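Local coordinates for 5' nucleotidase family protein (Staphylococcus aureus subsp. aureus, PDB 4Q7F) that belongs to the 5'-nucleotidase family and joins a calcineurin-like phosphoesterase domain, holding a magnesium and a manganese ion, to a C-terminal 5'-nucleotidase domain, at residues 208-213 against 246-251; 160-165 against 202-207; 72-77 against 109-114. All coordinates share one frame; numbering follows the deposited sequence.

Contact 1: 208-213 against 246-251; sequences GGFEKD and GHQHRQ. With MG (magnesium ion), chain B; MN (manganese (II) ion), chain C.
A buried contact joins two loops beside the two-metal centre of the calcineurin-like phosphoesterase domain, and the amide of Gln-248 clasps the backbone of Phe-210. OE1 of Gln-248 accepts from Phe-210 N at 2.9 Å, while NE2 of the same amide donates to Phe-210 O at 3.0 Å. That carbonyl is approached from above its plane, whereas NE2 sends its bond out nearly in the plane of its own amide. A second donor, Arg-250 NH1, reaches Gln-248 OE1 at 3.1 Å from the opposite face to Phe-210 N, so the amide is gripped from three points and its rotation is fixed. A water bridges Arg-250 NH1 to Phe-210 O. Nearer the metals, Gly-246 N donates a hydrogen bond to Gly-208 O, and CB of His-247 packs 3.6 Å from CA of Gly-208. With its CG anti to the backbone N (chi1 -178°), His-247 meets magnesium edge-on through ND1, 2.5 Å away, and its NE2 is held by Glu-226. His-249 NE2 binds manganese. The loop 208-213 leaves strand 201-207 and the loop 246-251 follows strand 242-244; the Phe-210 side chain packs against strand 259-264 and Leu-233 of helix 229-236.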
loop_
_atom_site.group_PDB
_atom_site.type_symbol
_atom_site.label_atom_id
_atom_site.label_comp_id
_atom_site.label_asym_id
_atom_site.label_seq_id
_atom_site.Cartn_x
_atom_site.Cartn_y
_atom_site.Cartn_z
ATOM N N GLY A 208 -2.578 -5.441 -9.023
ATOM C CA GLY A 208 -2.793 -4.128 -9.588
ATOM C C GLY A 208 -4.301 -4.020 -9.713
ATOM O O GLY A 208 -5.022 -5.018 -9.469
ATOM N N GLY A 209 -4.783 -2.848 -10.108
ATOM C CA GLY A 209 -6.221 -2.618 -10.211
ATOM C C GLY A 209 -6.726 -2.020 -11.511
ATOM O O GLY A 209 -6.160 -2.254 -12.589
ATOM N N PHE A 210 -7.786 -1.223 -11.392
ATOM C CA PHE A 210 -8.462 -0.656 -12.539
ATOM C C PHE A 210 -8.305 0.848 -12.607
ATOM O O PHE A 210 -8.580 1.565 -11.638
ATOM C CB PHE A 210 -9.939 -1.050 -12.516
ATOM C CG PHE A 210 -10.141 -2.530 -12.417
ATOM C CD1 PHE A 210 -9.816 -3.347 -13.490
ATOM C CD2 PHE A 210 -10.571 -3.111 -11.241
ATOM C CE1 PHE A 210 -9.957 -4.721 -13.401
ATOM C CE2 PHE A 210 -10.716 -4.497 -11.144
ATOM C CZ PHE A 210 -10.405 -5.299 -12.225
ATOM N N GLU A 211 -7.865 1.289 -13.783
ATOM C CA GLU A 211 -7.600 2.692 -14.082
ATOM C C GLU A 211 -8.818 3.388 -14.707
ATOM O O GLU A 211 -8.843 4.625 -14.841
ATOM C CB GLU A 211 -6.376 2.804 -14.993
ATOM C CG GLU A 211 -6.545 2.367 -16.453
ATOM C CD GLU A 211 -6.621 0.868 -16.689
ATOM O OE1 GLU A 211 -6.895 0.102 -15.742
ATOM O OE2 GLU A 211 -6.420 0.457 -17.857
ATOM N N LYS A 212 -9.807 2.586 -15.101
ATOM C CA LYS A 212 -11.076 3.079 -15.649
ATOM C C LYS A 212 -12.205 2.317 -14.978
ATOM O O LYS A 212 -12.007 1.193 -14.507
ATOM C CB LYS A 212 -11.149 2.869 -17.154
ATOM C CG LYS A 212 -10.229 3.770 -17.948
ATOM C CD LYS A 212 -10.255 3.409 -19.421
ATOM C CE LYS A 212 -9.349 4.316 -20.223
ATOM N NZ LYS A 212 -9.369 3.940 -21.659
ATOM N N ASP A 213 -13.382 2.942 -14.922
ATOM C CA ASP A 213 -14.573 2.322 -14.331
ATOM C C ASP A 213 -14.959 1.137 -15.206
ATOM O O ASP A 213 -15.084 1.286 -16.413
ATOM C CB ASP A 213 -15.714 3.341 -14.282
ATOM C CG ASP A 213 -17.019 2.736 -13.813
ATOM O OD1 ASP A 213 -17.069 2.196 -12.692
ATOM O OD2 ASP A 213 -18.005 2.818 -14.567
ATOM N N GLY A 246 -5.861 -6.638 -7.077
ATOM C CA GLY A 246 -5.571 -6.179 -5.715
ATOM C C GLY A 246 -5.023 -4.772 -5.792
ATOM O O GLY A 246 -5.435 -3.995 -6.665
ATOM N N HIS A 247 -4.112 -4.443 -4.868
ATOM C CA HIS A 247 -3.376 -3.175 -4.849
ATOM C C HIS A 247 -4.133 -1.927 -4.473
ATOM O O HIS A 247 -3.606 -1.092 -3.734
ATOM C CB HIS A 247 -2.694 -2.950 -6.215
ATOM C CG HIS A 247 -1.872 -1.707 -6.295
ATOM N ND1 HIS A 247 -0.753 -1.509 -5.516
ATOM C CD2 HIS A 247 -1.975 -0.612 -7.088
ATOM C CE1 HIS A 247 -0.210 -0.349 -5.815
ATOM N NE2 HIS A 247 -0.932 0.219 -6.764
ATOM N N GLN A 248 -5.345 -1.776 -5.004
ATOM C CA GLN A 248 -6.141 -0.605 -4.718
ATOM C C GLN A 248 -6.973 -0.762 -3.451
ATOM O O GLN A 248 -7.557 0.215 -2.999
ATOM C CB GLN A 248 -7.034 -0.275 -5.909
ATOM C CG GLN A 248 -6.283 0.163 -7.168
ATOM C CD GLN A 248 -7.242 0.375 -8.342
ATOM O OE1 GLN A 248 -8.125 -0.445 -8.578
ATOM N NE2 GLN A 248 -7.081 1.475 -9.061
ATOM N N HIS A 249 -7.041 -1.985 -2.884
ATOM C CA HIS A 249 -7.798 -2.236 -1.652
ATOM C C HIS A 249 -9.307 -2.023 -1.826
ATOM O O HIS A 249 -10.029 -1.719 -0.868
ATOM C CB HIS A 249 -7.296 -1.345 -0.531
ATOM C CG HIS A 249 -5.853 -1.524 -0.210
ATOM N ND1 HIS A 249 -5.265 -0.937 0.886
ATOM C CD2 HIS A 249 -4.900 -2.295 -0.778
ATOM C CE1 HIS A 249 -3.992 -1.286 0.936
ATOM N NE2 HIS A 249 -3.757 -2.140 -0.037
ATOM N N ARG A 250 -9.782 -2.162 -3.049
ATOM C CA ARG A 250 -11.195 -2.020 -3.338
ATOM C C ARG A 250 -11.892 -3.375 -3.213
ATOM O O ARG A 250 -11.229 -4.418 -3.231
ATOM C CB ARG A 250 -11.354 -1.500 -4.747
ATOM C CG ARG A 250 -10.711 -0.140 -4.944
ATOM C CD ARG A 250 -10.545 0.170 -6.408
ATOM N NE ARG A 250 -11.827 0.430 -7.034
ATOM C CZ ARG A 250 -11.984 0.748 -8.313
ATOM N NH1 ARG A 250 -10.938 0.793 -9.129
ATOM N NH2 ARG A 250 -13.200 0.984 -8.787
ATOM N N GLN A 251 -13.227 -3.335 -3.071
ATOM C CA GLN A 251 -14.047 -4.534 -2.946
ATOM C C GLN A 251 -14.888 -4.675 -4.199
ATOM O O GLN A 251 -15.867 -3.939 -4.405
ATOM C CB GLN A 251 -14.867 -4.492 -1.666
ATOM C CG GLN A 251 -13.932 -4.395 -0.468
ATOM C CD GLN A 251 -14.580 -4.720 0.842
ATOM O OE1 GLN A 251 -15.796 -4.841 0.934
ATOM N NE2 GLN A 251 -13.759 -4.873 1.878
HETATM MG MG MG B . 0.067 -2.778 -3.513
HETATM MN MN MN C . -1.629 -2.981 -0.620
HETATM O O HOH W 1 -11.655 2.124 -11.689
HETATM O O HOH W 2 -1.329 -1.432 -2.242
HETATM O O HOH W 3 -0.745 -0.846 0.166
#

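Contact 2: 160-165 against 202-207; sequences IGLTTQ and IVVCYH. With MG (magnesium ion), chain B.
Tyr-206 lies beside Leu-162 where strand 202-207 runs parallel to strand 160-163, and its side chain can be followed outward over the face of the sheet, past the neighbouring strand. CB leaves the backbone on the face shared with Leu-162 and Val-204, and CG stands anti to the backbone N (chi1 173°), which carries the ring along the sheet toward the loop after Thr-163. CD1 comes first, 3.9 Å from CB of Leu-162, with Leu-162 O at the ring edge. CE1 of Tyr-206 passes Thr-163 C and lies 3.9 Å from Thr-164 N. At the tip, Tyr-206 OH and a water are hydrogen-bonded at 2.8 Å; the same water accepts from Gln-165 N. Tyr-206 OH is also hydrogen-bonded to Glu-228 N, outside the two segments. Between the backbones the parallel pattern holds: Cys-205 N donates to Ile-160 O, Leu-162 N to Cys-205 O, and His-207 N to Leu-162 O at 2.8 Å. These strands are neighbours in the six-stranded mixed sheet of the calcineurin-like phosphoesterase domain, linked by a right-handed beta-alpha-beta crossover through helix 184-198. Farther back on the Tyr-206 face, Ile-160 CG2 and Val-204 CG2 lie side by side at 3.9 Å, and CD1 of Leu-162 touches CG1 of Val-204. On the other face, at its strand's C-terminal end, His-207 presents NE2 to magnesium at 2.6 Å, the metal lying in the ring plane, while its ND1 is hydrogen-bonded to Asn-70 O. The last backbone bond runs from Thr-164 N to His-207 O at 3.0 Å.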
loop_
_atom_site.group_PDB
_atom_site.type_symbol
_atom_site.label_atom_id
_atom_site.label_comp_id
_atom_site.label_asym_id
_atom_site.label_seq_id
_atom_site.Cartn_x
_atom_site.Cartn_y
_atom_site.Cartn_z
ATOM N N ILE A 160 -1.492 -17.076 -14.617
ATOM C CA ILE A 160 -0.380 -16.178 -14.812
ATOM C C ILE A 160 -0.409 -15.105 -13.731
ATOM O O ILE A 160 -1.452 -14.500 -13.486
ATOM C CB ILE A 160 -0.370 -15.540 -16.222
ATOM C CG1 ILE A 160 0.855 -14.634 -16.369
ATOM C CG2 ILE A 160 -1.644 -14.747 -16.494
ATOM C CD1 ILE A 160 1.079 -14.140 -17.795
ATOM N N GLY A 161 0.742 -14.905 -13.081
ATOM C CA GLY A 161 0.915 -13.895 -12.039
ATOM C C GLY A 161 1.602 -12.651 -12.585
ATOM O O GLY A 161 2.615 -12.725 -13.279
ATOM N N LEU A 162 1.039 -11.500 -12.264
ATOM C CA LEU A 162 1.538 -10.220 -12.736
ATOM C C LEU A 162 1.506 -9.208 -11.626
ATOM O O LEU A 162 0.674 -9.298 -10.711
ATOM C CB LEU A 162 0.677 -9.727 -13.893
ATOM C CG LEU A 162 0.793 -10.568 -15.159
ATOM C CD1 LEU A 162 -0.370 -10.346 -16.123
ATOM C CD2 LEU A 162 2.137 -10.317 -15.822
ATOM N N THR A 163 2.406 -8.230 -11.724
ATOM C CA THR A 163 2.543 -7.200 -10.708
ATOM C C THR A 163 2.585 -5.791 -11.330
ATOM O O THR A 163 3.116 -5.579 -12.423
ATOM C CB THR A 163 3.842 -7.438 -9.903
ATOM O OG1 THR A 163 3.810 -8.738 -9.269
ATOM C CG2 THR A 163 4.016 -6.377 -8.843
ATOM N N THR A 164 1.994 -4.836 -10.646
ATOM C CA THR A 164 2.061 -3.419 -11.111
ATOM C C THR A 164 3.506 -3.028 -11.493
ATOM O O THR A 164 4.471 -3.248 -10.734
ATOM C CB THR A 164 1.488 -2.460 -10.058
ATOM O OG1 THR A 164 1.625 -1.085 -10.507
ATOM C CG2 THR A 164 2.200 -2.641 -8.716
ATOM N N GLN A 165 3.651 -2.447 -12.680
ATOM C CA GLN A 165 4.960 -2.042 -13.182
ATOM C C GLN A 165 5.485 -0.772 -12.516
ATOM O O GLN A 165 6.648 -0.455 -12.669
ATOM C CB GLN A 165 4.878 -1.766 -14.693
ATOM C CG GLN A 165 4.039 -0.538 -15.053
ATOM C CD GLN A 165 3.784 -0.411 -16.542
ATOM O OE1 GLN A 165 4.669 -0.634 -17.346
ATOM N NE2 GLN A 165 2.568 -0.030 -16.911
ATOM N N ILE A 202 -8.297 -19.799 -18.213
ATOM C CA ILE A 202 -7.227 -18.855 -17.904
ATOM C C ILE A 202 -7.580 -17.969 -16.717
ATOM O O ILE A 202 -8.652 -17.367 -16.669
ATOM C CB ILE A 202 -6.898 -17.996 -19.131
ATOM C CG1 ILE A 202 -6.273 -18.908 -20.202
ATOM C CG2 ILE A 202 -5.947 -16.863 -18.751
ATOM C CD1 ILE A 202 -6.220 -18.317 -21.583
ATOM N N VAL A 203 -6.645 -17.909 -15.775
ATOM C CA VAL A 203 -6.776 -17.140 -14.561
ATOM C C VAL A 203 -5.607 -16.185 -14.484
ATOM O O VAL A 203 -4.451 -16.602 -14.511
ATOM C CB VAL A 203 -6.722 -18.057 -13.314
ATOM C CG1 VAL A 203 -6.818 -17.252 -12.018
ATOM C CG2 VAL A 203 -7.816 -19.108 -13.372
ATOM N N VAL A 204 -5.915 -14.895 -14.430
ATOM C CA VAL A 204 -4.913 -13.873 -14.288
ATOM C C VAL A 204 -4.923 -13.368 -12.848
ATOM O O VAL A 204 -5.980 -12.938 -12.350
ATOM C CB VAL A 204 -5.197 -12.665 -15.206
ATOM C CG1 VAL A 204 -4.177 -11.574 -14.937
ATOM C CG2 VAL A 204 -5.172 -13.076 -16.671
ATOM N N CYS A 205 -3.779 -13.437 -12.172
ATOM C CA CYS A 205 -3.656 -12.894 -10.813
ATOM C C CYS A 205 -2.723 -11.706 -10.909
ATOM O O CYS A 205 -1.502 -11.848 -10.978
ATOM C CB CYS A 205 -3.132 -13.891 -9.796
ATOM S SG CYS A 205 -4.207 -15.304 -9.522
ATOM N N TYR A 206 -3.326 -10.527 -10.910
ATOM C CA TYR A 206 -2.618 -9.280 -11.075
ATOM C C TYR A 206 -2.620 -8.455 -9.816
ATOM O O TYR A 206 -3.680 -8.080 -9.328
ATOM C CB TYR A 206 -3.319 -8.523 -12.203
ATOM C CG TYR A 206 -2.865 -7.103 -12.470
ATOM C CD1 TYR A 206 -1.515 -6.775 -12.584
ATOM C CD2 TYR A 206 -3.803 -6.108 -12.717
ATOM C CE1 TYR A 206 -1.122 -5.477 -12.884
ATOM C CE2 TYR A 206 -3.423 -4.819 -13.011
ATOM C CZ TYR A 206 -2.085 -4.505 -13.098
ATOM O OH TYR A 206 -1.733 -3.215 -13.398
ATOM N N HIS A 207 -1.441 -8.204 -9.248
ATOM C CA HIS A 207 -1.391 -7.338 -8.118
ATOM C C HIS A 207 -1.389 -5.914 -8.680
ATOM O O HIS A 207 -0.351 -5.317 -8.839
ATOM C CB HIS A 207 -0.181 -7.518 -7.245
ATOM C CG HIS A 207 -0.272 -6.685 -6.016
ATOM N ND1 HIS A 207 -0.911 -7.123 -4.885
ATOM C CD2 HIS A 207 0.065 -5.396 -5.783
ATOM C CE1 HIS A 207 -0.898 -6.170 -3.976
ATOM N NE2 HIS A 207 -0.318 -5.112 -4.496
HETATM MG MG MG B . 0.067 -2.778 -3.513
HETATM O O HOH W 4 0.780 -2.178 -13.955
HETATM O O HOH W 2 -1.329 -1.432 -2.242
#

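Contact 3: 72-77 against 109-114; sequences DFLQGS and NHEFNY. With MG (magnesium ion), chain B; MN (manganese (II) ion), chain C; 3D1 ((2R,3S,5R)-5-(6-amino-9H-purin-9-yl)-tetrahydro-2-(hydroxymethyl)furan-3-ol), chain D.
The carboxylates of Glu-111 and Asp-72 each accept backbone N-H groups from the other segment, between a loop and a segment that opens with a 3-10 turn (109-111); both belong to the calcineurin-like phosphoesterase fold and carry ligands for its two-metal centre. The Glu-111 carboxylate takes three N-H groups from segment 72-77. OE2 uses its syn lone pair for Asp-72 N, at 2.8 Å, and also accepts from Gly-108 N. OE1 receives Phe-73 N at 2.7 Å and Leu-74 N at 2.8 Å, both from the same face of the carboxylate. The bend in the Glu-111 chain (chi2 72°) folds the group back across the Phe-73 ring, where it stacks with the planes 20° apart. In the other direction, Asp-72 OD1 accepts from His-110 N on its syn side, the donor tilted out of the carboxylate plane, leaving OD2 to bridge the metals, 2.3 Å from magnesium and 2.2 Å from manganese. Asn-109 OD1 completes the share of these segments in the magnesium site; His-207 and His-247 supply the other protein ligands. Gln-75 lays its CG against Asn-113 OD1 and the Tyr-114 hydroxyl. The backbone N of Gln-75 is buried with no partner in the model. The Tyr-114 hydroxyl shares a water with Gly-76 N. The imidazole of His-110 is held at both nitrogens: ND1 donates to Asn-113 OD1 in the ring plane, and NE2 is hydrogen-bonded to O3' of the bound 3D1 at 2.8 Å, with either atom a possible donor.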
loop_
_atom_site.group_PDB
_atom_site.type_symbol
_atom_site.label_atom_id
_atom_site.label_comp_id
_atom_site.label_asym_id
_atom_site.label_seq_id
_atom_site.Cartn_x
_atom_site.Cartn_y
_atom_site.Cartn_z
ATOM N N ASP A 72 1.225 -8.094 -1.397
ATOM C CA ASP A 72 1.237 -7.146 -0.277
ATOM C C ASP A 72 0.979 -7.897 0.999
ATOM O O ASP A 72 0.060 -7.572 1.768
ATOM C CB ASP A 72 0.263 -5.971 -0.471
ATOM C CG ASP A 72 0.862 -4.846 -1.319
ATOM O OD1 ASP A 72 1.995 -5.016 -1.838
ATOM O OD2 ASP A 72 0.194 -3.797 -1.473
ATOM N N PHE A 73 1.820 -8.896 1.228
ATOM C CA PHE A 73 1.718 -9.738 2.403
ATOM C C PHE A 73 2.895 -9.609 3.362
ATOM O O PHE A 73 2.820 -10.051 4.502
ATOM C CB PHE A 73 1.612 -11.222 1.999
ATOM C CG PHE A 73 2.853 -11.786 1.343
ATOM C CD1 PHE A 73 3.861 -12.360 2.105
ATOM C CD2 PHE A 73 3.004 -11.753 -0.028
ATOM C CE1 PHE A 73 4.982 -12.871 1.512
ATOM C CE2 PHE A 73 4.115 -12.288 -0.631
ATOM C CZ PHE A 73 5.116 -12.840 0.140
ATOM N N LEU A 74 3.966 -8.985 2.930
ATOM C CA LEU A 74 5.191 -8.952 3.739
ATOM C C LEU A 74 5.395 -7.677 4.530
ATOM O O LEU A 74 6.231 -7.625 5.423
ATOM C CB LEU A 74 6.362 -9.231 2.792
ATOM C CG LEU A 74 7.741 -9.549 3.330
ATOM C CD1 LEU A 74 7.712 -10.777 4.225
ATOM C CD2 LEU A 74 8.649 -9.769 2.121
ATOM N N GLN A 75 4.616 -6.652 4.220
ATOM C CA GLN A 75 4.715 -5.358 4.895
ATOM C C GLN A 75 3.322 -4.803 5.150
ATOM O O GLN A 75 2.377 -5.111 4.423
ATOM C CB GLN A 75 5.495 -4.380 4.001
ATOM C CG GLN A 75 5.733 -2.973 4.574
ATOM C CD GLN A 75 4.523 -2.047 4.483
ATOM O OE1 GLN A 75 3.618 -2.249 3.667
ATOM N NE2 GLN A 75 4.512 -1.011 5.319
ATOM N N GLY A 76 3.187 -3.989 6.194
ATOM C CA GLY A 76 1.943 -3.311 6.412
ATOM C C GLY A 76 1.559 -3.053 7.832
ATOM O O GLY A 76 1.198 -1.955 8.169
ATOM N N SER A 77 1.667 -4.061 8.677
ATOM C CA SER A 77 1.196 -3.931 10.031
ATOM C C SER A 77 2.346 -3.829 11.014
ATOM O O SER A 77 3.475 -4.098 10.655
ATOM C CB SER A 77 0.384 -5.171 10.375
ATOM O OG SER A 77 1.242 -6.285 10.590
ATOM N N ASN A 109 3.839 -4.643 -4.553
ATOM C CA ASN A 109 4.923 -3.695 -4.443
ATOM C C ASN A 109 5.604 -3.644 -3.079
ATOM O O ASN A 109 6.811 -3.416 -3.000
ATOM C CB ASN A 109 4.474 -2.272 -4.839
ATOM C CG ASN A 109 3.298 -1.779 -4.018
ATOM O OD1 ASN A 109 2.188 -2.305 -4.126
ATOM N ND2 ASN A 109 3.519 -0.723 -3.245
ATOM N N HIS A 110 4.839 -3.829 -2.013
ATOM C CA HIS A 110 5.377 -3.790 -0.651
ATOM C C HIS A 110 6.266 -4.963 -0.286
ATOM O O HIS A 110 6.959 -4.928 0.732
ATOM C CB HIS A 110 4.247 -3.539 0.368
ATOM C CG HIS A 110 3.604 -2.204 0.197
ATOM N ND1 HIS A 110 4.208 -1.042 0.619
ATOM C CD2 HIS A 110 2.449 -1.828 -0.406
ATOM C CE1 HIS A 110 3.442 -0.010 0.312
ATOM N NE2 HIS A 110 2.382 -0.459 -0.335
ATOM N N GLU A 111 6.262 -6.007 -1.116
ATOM C CA GLU A 111 7.203 -7.107 -0.918
ATOM C C GLU A 111 8.658 -6.688 -1.078
ATOM O O GLU A 111 9.559 -7.415 -0.657
ATOM C CB GLU A 111 6.906 -8.274 -1.855
ATOM C CG GLU A 111 6.071 -9.357 -1.191
ATOM C CD GLU A 111 4.638 -8.938 -0.984
ATOM O OE1 GLU A 111 4.302 -8.570 0.155
ATOM O OE2 GLU A 111 3.874 -8.942 -1.963
ATOM N N PHE A 112 8.889 -5.518 -1.696
ATOM C CA PHE A 112 10.234 -4.994 -1.891
ATOM C C PHE A 112 10.676 -3.987 -0.807
ATOM O O PHE A 112 11.855 -3.652 -0.730
ATOM C CB PHE A 112 10.322 -4.340 -3.289
ATOM C CG PHE A 112 10.067 -5.310 -4.421
ATOM C CD1 PHE A 112 11.119 -6.039 -4.982
ATOM C CD2 PHE A 112 8.773 -5.519 -4.910
ATOM C CE1 PHE A 112 10.895 -6.934 -6.018
ATOM C CE2 PHE A 112 8.537 -6.434 -5.933
ATOM C CZ PHE A 112 9.604 -7.121 -6.505
ATOM N N ASN A 113 9.734 -3.531 0.031
ATOM C CA ASN A 113 9.982 -2.520 1.060
ATOM C C ASN A 113 11.147 -2.773 1.996
ATOM O O ASN A 113 11.662 -1.833 2.563
ATOM C CB ASN A 113 8.745 -2.328 1.976
ATOM C CG ASN A 113 7.635 -1.469 1.358
ATOM O OD1 ASN A 113 6.642 -1.184 2.041
ATOM N ND2 ASN A 113 7.799 -1.028 0.112
ATOM N N TYR A 114 11.519 -4.028 2.212
ATOM C CA TYR A 114 12.604 -4.333 3.142
ATOM C C TYR A 114 13.862 -4.851 2.464
ATOM O O TYR A 114 14.740 -5.407 3.127
ATOM C CB TYR A 114 12.127 -5.371 4.163
ATOM C CG TYR A 114 10.934 -4.939 4.996
ATOM C CD1 TYR A 114 11.038 -3.891 5.897
ATOM C CD2 TYR A 114 9.714 -5.600 4.894
ATOM C CE1 TYR A 114 9.962 -3.502 6.668
ATOM C CE2 TYR A 114 8.626 -5.225 5.663
ATOM C CZ TYR A 114 8.752 -4.183 6.551
ATOM O OH TYR A 114 7.666 -3.817 7.325
HETATM MG MG MG B . 0.067 -2.778 -3.513
HETATM MN MN MN C . -1.629 -2.981 -0.620
HETATM O "O5'" 3D1 D . 0.029 3.439 -4.944
HETATM C "C5'" 3D1 D . 0.857 3.817 -3.849
HETATM C "C4'" 3D1 D . 1.198 2.610 -2.993
HETATM O "O4'" 3D1 D . 2.226 3.022 -2.104
HETATM C "C1'" 3D1 D . 1.770 3.067 -0.749
HETATM N N9 3D1 D . 2.293 4.299 -0.097
HETATM C C4 3D1 D . 3.499 4.339 0.452
HETATM N N3 3D1 D . 4.493 3.432 0.587
HETATM C C2 3D1 D . 5.640 3.765 1.208
HETATM N N1 3D1 D . 5.870 5.006 1.715
HETATM C C6 3D1 D . 4.959 6.003 1.643
HETATM N N6 3D1 D . 5.233 7.232 2.161
HETATM C C5 3D1 D . 3.679 5.708 0.964
HETATM N N7 3D1 D . 2.539 6.373 0.682
HETATM C C8 3D1 D . 1.709 5.521 0.029
HETATM C "C2'" 3D1 D . 0.256 2.911 -0.794
HETATM C "C3'" 3D1 D . 0.088 2.114 -2.074
HETATM O "O3'" 3D1 D . 0.285 0.716 -1.771
HETATM O O HOH W 5 4.987 -2.766 8.197
HETATM O O HOH W 2 -1.329 -1.432 -2.242
HETATM O O HOH W 3 -0.745 -0.846 0.166
#

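All three contacts are buried and meet at the magnesium ion, to which contact 1 brings His-247, contact 2 His-207, and contact 3 Asp-72 and Asn-109; contacts 1 and 3 also share the manganese. Contact 2 is sheet interior, with regular backbone pairing and mostly apolar side chains, and reaches the metal only at its strand end. Contacts 1 and 3 lie outside the strands, so the Gln-248 amide in contact 1 and carboxylates in contact 3 do much of the work. Contact 1 continues from contact 2 directly, since residues 208-213 follow strand 201-207. Contact 3 belongs to loops after strands 65-69 and 104-105 of the other phosphoesterase sheet, so both sheets deliver loops to the metals.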